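Aminopeptidase N (Francisella tularensis subsp. tularensis, PDB 5DLL) removes N-terminal amino acids from peptides as a zinc-dependent M1-family peptidase and is thought to help degrade intracellular peptides. Local coordinates at residues A[564-567]-A[568-571]; A[572-575]-A[576-580]. All blocks are in the same frame, centred on the assembly; numbering follows the deposited sequence.

Both contacts lie on one helix, 565-581, in the helical C-terminal region assigned to ARM-type repeats. Following the chain, interaction 1 takes in the N-cap residue and the first two turns, and interaction 2 follows directly, with Leu572 next in sequence after Ser571. Each closes only turns of the helix itself, so the two run in series and neither nest nor cross; their centres are about 13 Å apart. Both lean on helix 552-561; the first also meets helices 349-369 and 605-612, the end of strand 533-535 and the loop after it, the second helices 588-598 and 629-646. Both lie away from the zinc and sodium sites.

Interaction 1. Residues A[564-567]-A[568-571]; sequences NAFN and RWDS
Phe566 and Trp569 meet one helical turn apart, CE1 of Phe566 lying 3.7 Å from CZ3 of Trp569. The phenyl ring of Phe566 and the six-membered ring of the indole are inclined at 46°, neither stacked nor edge-to-face, and CE3 of Trp569 sits over one face of the phenyl ring, toward its rim. With CG of Trp569 anti to the backbone N (chi1 164°), the indole reaches back beside Phe566; it also packs on Ile354, Arg358 and Arg361 of helix 349-369. Phe566 and Asp570 lie side by side, pointing the same way, with CE2 of Phe566 4.1 Å from CB of Asp570 in an oblique approach.

Polar contacts begin at the N-cap. Asn564 OD1 accepts from Asn567 N at 3.0 Å, the donor lying above the amide plane, and the main chain continues with Arg568 N to Asn564 O (3.2 Å), Trp569 N to Ala565 O (3.2 Å) and Asp570 N to Phe566 O (2.7 Å). One turn on, Asn567 O takes two bonds from one residue, from Ser571 N at 2.9 Å and from Ser571 OG at 2.8 Å; the hydroxyl is folded back beside its own backbone N (chi1 -61°).

The polar ends of three side chains find their partners outside the turn. Asp570 forms a salt bridge with Arg361, Arg568 NE donates to Val559 O, and Asn567 ND2 donates to Ser535 OG and Leu536 O.

The chemistry implies a helix start in which the Asn564 side chain takes up the Asn567 N-H, the buried serine hydroxyl is paid for within the helix, and side chains reach peptidase-domain helix 349-369, the Ig-like region and helix 552-561.

Interaction 2. Residues A[572-575]-A[576-580]; sequences LQQI and ATNII
Thr577 turns its hydroxyl back onto the preceding turn, where OG1 donates to Gln573 O at 2.7 Å. The same carbonyl also accepts from Thr577 N at 3.1 Å, so one oxygen is gripped twice by one residue. The two donors approach differently: the hydroxyl is moderately tilted from the carbonyl plane, the amide stands 39° out of it. A first torsion of -65° sets OG1 beside the backbone N and anti to the carbonyl carbon, which brings the hydroxyl within reach of this oxygen.

Regular main-chain bonds surround that pair. Ala576 N donates to Leu572 O, Asn578 N to Gln574 O at 3.3 Å, and Ile579 N to Ile575 O at 2.9 Å. The side chains of Gln574 and Asn578 run alongside each other and point the same way, with CG of Gln574 4.1 Å from ND2 of Asn578 and the amide planes 40° apart. ND2 of Asn578 also comes near Gln574 O, but at too poor an angle for a hydrogen bond. Gln573 instead reaches outside, NE2 donating to Leu613 O.

Between the two segments the apolar side-chain contact is Ile575 with Ile579, one turn apart, where CG2 of Ile575 approaches CG1 of Ile579 at 4.3 Å. Both continue outward: Ile575 meets Leu555, Leu556 and Phe590, and Ile579 meets Glu552 and Val639, while Leu572 adds Val559 and Phe590.

Chemically, this is an amphipathic second half of the helix: buried leucine and isoleucines join it to the flanking helices of the C-terminal domain, the amides of Gln574 and Asn578 share a more accessible side, and the threonine hydroxyl spends its proton on the helix backbone.

Interaction 1. Residues A[564-567]-A[568-571]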
# COMPACT_ATOMS: atom_id res chain seq x y z
N ASN A 564 -7.66 -22.51 11.92
CA ASN A 564 -7.25 -21.38 11.08
C ASN A 564 -8.37 -20.38 10.82
O ASN A 564 -9.28 -20.64 10.03
CB ASN A 564 -6.69 -21.88 9.75
CG ASN A 564 -6.01 -20.79 8.95
OD1 ASN A 564 -6.40 -20.48 7.83
ND2 ASN A 564 -4.98 -20.19 9.53
N ALA A 565 -8.29 -19.22 11.48
CA ALA A 565 -9.28 -18.15 11.32
C ALA A 565 -9.50 -17.74 9.86
O ALA A 565 -10.63 -17.45 9.45
CB ALA A 565 -8.87 -16.93 12.15
N PHE A 566 -8.42 -17.69 9.08
CA PHE A 566 -8.52 -17.28 7.69
C PHE A 566 -9.40 -18.24 6.90
O PHE A 566 -10.37 -17.82 6.27
CB PHE A 566 -7.13 -17.18 7.05
CG PHE A 566 -7.16 -16.78 5.60
CD1 PHE A 566 -7.21 -15.44 5.23
CD2 PHE A 566 -7.14 -17.75 4.60
CE1 PHE A 566 -7.24 -15.08 3.89
CE2 PHE A 566 -7.16 -17.39 3.26
CZ PHE A 566 -7.21 -16.05 2.91
N ASN A 567 -9.07 -19.53 6.94
CA ASN A 567 -9.82 -20.53 6.18
C ASN A 567 -11.28 -20.63 6.60
O ASN A 567 -12.12 -21.08 5.82
CB ASN A 567 -9.16 -21.92 6.27
CG ASN A 567 -8.18 -22.19 5.13
OD1 ASN A 567 -7.98 -21.35 4.25
ND2 ASN A 567 -7.57 -23.37 5.15
N ARG A 568 -11.59 -20.20 7.83
CA ARG A 568 -12.98 -20.11 8.28
C ARG A 568 -13.72 -19.01 7.52
O ARG A 568 -14.80 -19.24 6.98
CB ARG A 568 -13.05 -19.86 9.79
CG ARG A 568 -12.59 -21.04 10.64
CD ARG A 568 -12.64 -20.73 12.13
NE ARG A 568 -13.99 -20.87 12.69
CZ ARG A 568 -14.28 -20.94 13.98
NH1 ARG A 568 -13.32 -20.89 14.91
NH2 ARG A 568 -15.54 -21.07 14.37
N TRP A 569 -13.13 -17.82 7.48
CA TRP A 569 -13.64 -16.72 6.66
C TRP A 569 -13.68 -17.11 5.18
O TRP A 569 -14.68 -16.90 4.50
CB TRP A 569 -12.79 -15.45 6.88
CG TRP A 569 -12.97 -14.37 5.85
CD1 TRP A 569 -13.85 -13.32 5.90
CD2 TRP A 569 -12.22 -14.21 4.64
NE1 TRP A 569 -13.70 -12.53 4.78
CE2 TRP A 569 -12.71 -13.06 3.99
CE3 TRP A 569 -11.19 -14.94 4.03
CZ2 TRP A 569 -12.21 -12.62 2.77
CZ3 TRP A 569 -10.70 -14.50 2.82
CH2 TRP A 569 -11.20 -13.35 2.20
N ASP A 570 -12.59 -17.70 4.69
CA ASP A 570 -12.46 -18.01 3.26
C ASP A 570 -13.52 -19.00 2.80
O ASP A 570 -14.12 -18.82 1.74
CB ASP A 570 -11.07 -18.57 2.96
CG ASP A 570 -10.73 -18.51 1.48
OD1 ASP A 570 -10.98 -17.47 0.84
OD2 ASP A 570 -10.19 -19.51 0.95
N SER A 571 -13.76 -20.03 3.61
CA SER A 571 -14.75 -21.05 3.30
C SER A 571 -16.18 -20.53 3.43
O SER A 571 -17.07 -20.97 2.69
CB SER A 571 -14.56 -22.27 4.21
OG SER A 571 -13.28 -22.85 4.02

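Interaction 2. Residues A[572-575]-A[576-580]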
# COMPACT_ATOMS: atom_id res chain seq x y z
N LEU A 572 -16.41 -19.61 4.36
CA LEU A 572 -17.73 -19.02 4.55
C LEU A 572 -18.09 -18.06 3.40
O LEU A 572 -19.23 -18.03 2.93
CB LEU A 572 -17.80 -18.29 5.89
CG LEU A 572 -19.19 -17.85 6.38
CD1 LEU A 572 -20.16 -19.02 6.47
CD2 LEU A 572 -19.08 -17.15 7.73
N GLN A 573 -17.10 -17.28 2.95
CA GLN A 573 -17.30 -16.37 1.82
C GLN A 573 -17.49 -17.16 0.52
O GLN A 573 -18.17 -16.71 -0.39
CB GLN A 573 -16.12 -15.39 1.69
CG GLN A 573 -15.88 -14.50 2.91
CD GLN A 573 -16.75 -13.25 2.96
OE1 GLN A 573 -16.53 -12.30 2.21
NE2 GLN A 573 -17.73 -13.25 3.86
N GLN A 574 -16.89 -18.35 0.45
CA GLN A 574 -17.04 -19.22 -0.72
C GLN A 574 -18.43 -19.82 -0.81
O GLN A 574 -18.96 -20.02 -1.90
CB GLN A 574 -15.99 -20.34 -0.68
CG GLN A 574 -16.03 -21.26 -1.89
CD GLN A 574 -14.68 -21.87 -2.21
OE1 GLN A 574 -13.69 -21.16 -2.36
NE2 GLN A 574 -14.64 -23.19 -2.32
N ILE A 575 -19.02 -20.12 0.35
CA ILE A 575 -20.38 -20.67 0.42
C ILE A 575 -21.40 -19.60 0.03
O ILE A 575 -22.20 -19.80 -0.88
CB ILE A 575 -20.69 -21.21 1.83
CG1 ILE A 575 -19.88 -22.47 2.10
CG2 ILE A 575 -22.18 -21.51 1.98
CD1 ILE A 575 -19.74 -22.81 3.57
N ALA A 576 -21.36 -18.47 0.74
CA ALA A 576 -22.27 -17.35 0.49
C ALA A 576 -22.25 -16.88 -0.97
O ALA A 576 -23.27 -16.52 -1.53
CB ALA A 576 -21.94 -16.19 1.42
N THR A 577 -21.07 -16.90 -1.59
CA THR A 577 -20.91 -16.53 -2.99
C THR A 577 -21.61 -17.53 -3.91
O THR A 577 -22.31 -17.13 -4.84
CB THR A 577 -19.42 -16.40 -3.36
OG1 THR A 577 -18.85 -15.31 -2.64
CG2 THR A 577 -19.23 -16.16 -4.86
N ASN A 578 -21.42 -18.83 -3.66
CA ASN A 578 -22.06 -19.87 -4.46
C ASN A 578 -23.58 -19.93 -4.28
O ASN A 578 -24.30 -20.34 -5.20
CB ASN A 578 -21.43 -21.24 -4.16
CG ASN A 578 -19.99 -21.33 -4.63
OD1 ASN A 578 -19.51 -20.51 -5.42
ND2 ASN A 578 -19.27 -22.35 -4.15
N ILE A 579 -24.06 -19.52 -3.11
CA ILE A 579 -25.50 -19.35 -2.88
C ILE A 579 -26.08 -18.26 -3.78
O ILE A 579 -27.16 -18.42 -4.34
CB ILE A 579 -25.78 -19.00 -1.39
CG1 ILE A 579 -25.52 -20.22 -0.48
CG2 ILE A 579 -27.20 -18.48 -1.20
CD1 ILE A 579 -26.59 -21.29 -0.55
N ILE A 580 -25.35 -17.16 -3.90
CA ILE A 580 -25.81 -15.99 -4.65
C ILE A 580 -25.93 -16.31 -6.15
O ILE A 580 -26.94 -15.99 -6.78
CB ILE A 580 -24.86 -14.78 -4.47
CG1 ILE A 580 -24.71 -14.42 -2.98
CG2 ILE A 580 -25.32 -13.59 -5.31
CD1 ILE A 580 -25.61 -13.31 -2.48